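Local coordinates for putative nucleoside-diphosphate-sugar epimerase (Staphylococcus aureus subsp. aureus, PDB 3E48), which is of unknown function but probably binds a nicotinamide dinucleotide cofactor through its Rossmann domain, as nucleoside-diphosphate-sugar epimerases do, at residues 198-203 and 267-272. Numbering follows the deposited sequence.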
loop_
_atom_site.group_PDB
_atom_site.type_symbol
_atom_site.label_atom_id
_atom_site.label_comp_id
_atom_site.label_asym_id
_atom_site.label_seq_id
_atom_site.Cartn_x
_atom_site.Cartn_y
_atom_site.Cartn_z
ATOM N N SER B 198 -11.598 1.972 16.341
ATOM C CA SER B 198 -11.473 3.396 16.629
ATOM C C SER B 198 -12.035 3.741 18.006
ATOM O O SER B 198 -12.867 3.012 18.548
ATOM C CB SER B 198 -12.200 4.208 15.550
ATOM O OG SER B 198 -13.588 3.898 15.518
ATOM N N GLY B 199 -11.560 4.845 18.574
ATOM C CA GLY B 199 -12.030 5.274 19.881
ATOM C C GLY B 199 -12.758 6.602 19.769
ATOM O O GLY B 199 -13.966 6.631 19.548
ATOM N N TYR B 200 -12.027 7.703 19.931
ATOM C CA TYR B 200 -12.623 9.029 19.818
ATOM C C TYR B 200 -11.723 9.974 19.036
ATOM O O TYR B 200 -10.497 9.934 19.166
ATOM C CB TYR B 200 -12.898 9.631 21.203
ATOM C CG TYR B 200 -13.796 8.773 22.058
ATOM C CD1 TYR B 200 -13.262 7.779 22.878
ATOM C CD2 TYR B 200 -15.188 8.908 22.000
ATOM C CE1 TYR B 200 -14.086 6.937 23.612
ATOM C CE2 TYR B 200 -16.023 8.069 22.733
ATOM C CZ TYR B 200 -15.465 7.086 23.534
ATOM O OH TYR B 200 -16.279 6.233 24.240
ATOM N N SER B 201 -12.339 10.824 18.219
ATOM C CA SER B 201 -11.600 11.800 17.425
ATOM C C SER B 201 -11.578 13.128 18.164
ATOM O O SER B 201 -12.615 13.617 18.629
ATOM C CB SER B 201 -12.252 11.996 16.053
ATOM O OG SER B 201 -12.165 10.819 15.264
ATOM N N TYR B 202 -10.387 13.701 18.271
ATOM C CA TYR B 202 -10.191 14.972 18.954
ATOM C C TYR B 202 -9.358 15.890 18.078
ATOM O O TYR B 202 -8.381 15.447 17.471
ATOM C CB TYR B 202 -9.409 14.770 20.252
ATOM C CG TYR B 202 -9.992 13.781 21.235
ATOM C CD1 TYR B 202 -11.187 14.049 21.903
ATOM C CD2 TYR B 202 -9.315 12.599 21.544
ATOM C CE1 TYR B 202 -11.686 13.172 22.863
ATOM C CE2 TYR B 202 -9.807 11.715 22.499
ATOM C CZ TYR B 202 -10.991 12.009 23.157
ATOM O OH TYR B 202 -11.473 11.148 24.114
ATOM N N ASP B 203 -9.737 17.161 17.992
ATOM C CA ASP B 203 -8.915 18.090 17.237
ATOM C C ASP B 203 -7.838 18.410 18.269
ATOM O O ASP B 203 -8.002 18.084 19.445
ATOM C CB ASP B 203 -9.705 19.343 16.833
ATOM C CG ASP B 203 -10.249 20.110 18.017
ATOM O OD1 ASP B 203 -10.877 21.162 17.791
ATOM O OD2 ASP B 203 -10.054 19.668 19.168
ATOM N N ASN B 267 -19.111 -5.130 22.442
ATOM C CA ASN B 267 -20.384 -4.794 23.071
ATOM C C ASN B 267 -20.191 -3.795 24.219
ATOM O O ASN B 267 -20.763 -3.938 25.300
ATOM C CB ASN B 267 -21.077 -6.066 23.586
ATOM C CG ASN B 267 -21.228 -7.134 22.506
ATOM O OD1 ASN B 267 -20.248 -7.748 22.082
ATOM N ND2 ASN B 267 -22.459 -7.352 22.053
ATOM N N ASP B 268 -19.378 -2.775 23.973
ATOM C CA ASP B 268 -19.115 -1.759 24.981
ATOM C C ASP B 268 -18.592 -0.503 24.300
ATOM O O ASP B 268 -18.302 -0.516 23.104
ATOM C CB ASP B 268 -18.100 -2.291 26.003
ATOM C CG ASP B 268 -17.855 -1.325 27.148
ATOM O OD1 ASP B 268 -18.807 -0.627 27.564
ATOM O OD2 ASP B 268 -16.711 -1.277 27.649
ATOM N N GLN B 269 -18.500 0.579 25.059
ATOM C CA GLN B 269 -18.008 1.849 24.541
ATOM C C GLN B 269 -16.505 1.938 24.785
ATOM O O GLN B 269 -16.014 1.485 25.817
ATOM C CB GLN B 269 -18.699 3.010 25.261
ATOM C CG GLN B 269 -20.205 3.101 25.045
ATOM C CD GLN B 269 -20.564 3.559 23.647
ATOM O OE1 GLN B 269 -20.071 4.582 23.174
ATOM N NE2 GLN B 269 -21.436 2.813 22.982
ATOM N N PRO B 270 -15.752 2.506 23.832
ATOM C CA PRO B 270 -14.305 2.619 24.042
ATOM C C PRO B 270 -14.034 3.615 25.163
ATOM O O PRO B 270 -14.852 4.496 25.420
ATOM C CB PRO B 270 -13.795 3.108 22.686
ATOM C CG PRO B 270 -14.959 3.874 22.136
ATOM C CD PRO B 270 -16.127 2.979 22.489
ATOM N N GLN B 271 -12.898 3.469 25.836
ATOM C CA GLN B 271 -12.550 4.373 26.919
ATOM C C GLN B 271 -12.106 5.729 26.378
ATOM O O GLN B 271 -11.289 5.801 25.459
ATOM C CB GLN B 271 -11.433 3.778 27.777
ATOM C CG GLN B 271 -11.164 4.582 29.035
ATOM C CD GLN B 271 -10.090 3.969 29.909
ATOM O OE1 GLN B 271 -9.993 4.280 31.100
ATOM N NE2 GLN B 271 -9.270 3.102 29.327
ATOM N N THR B 272 -12.654 6.798 26.946
ATOM C CA THR B 272 -12.313 8.158 26.536
ATOM C C THR B 272 -10.933 8.526 27.058
ATOM O O THR B 272 -10.420 7.888 27.980
ATOM C CB THR B 272 -13.293 9.177 27.130
ATOM O OG1 THR B 272 -13.145 9.186 28.559
ATOM C CG2 THR B 272 -14.721 8.821 26.772
#
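Tyr200 reaches across to the loop at Pro270 and donates its hydroxyl hydrogen to the Pro270 carbonyl, with OH 2.5 Å from O. The C=O...OH angle is 140° and the hydroxyl is tilted out of the carbonyl plane, while the carbonyl oxygen itself sits at the tyrosine ring's edge, in the plane of the ring. CG of Tyr200 stands anti to its carbonyl carbon (chi1 -58°), which carries the ring out from the strand toward residues 270-272. The proline comes in obliquely just outside the rim, on one side of the ring plane, its CG 3.5 Å from Tyr200 CE1. Thr272 approaches from the opposite side: its methyl CG2 lies over that face of the ring in a CH-pi contact, 4.1 Å from the centroid.

Tyr202 adds a lighter touch, its OH 3.9 Å from Thr272 CA; that hydroxyl is hydrogen-bonded to the backbone N of Leu273. Thr272 in turn is an N-cap: OG1 bonds to Ser275 N at the start of helix 273-277, leaving CG2 for the tyrosine. On the strand side, backbone bonds from Tyr200 to Tyr171 and from Tyr202 to Ile169 fix both tyrosines in the sheet. On the loop side, Gln271 N bonds to Asp176 and Asp268 forms a salt bridge with Arg179, both partners on helix 174-186.

The contact joins strand 194-203, which pairs antiparallel with strand 168-172 in the mixed sheet, to the loop between helices 261-266 and 273-277. Within that strand pair, Gly199 and Tyr200 together face Tyr171 as a classic beta bulge.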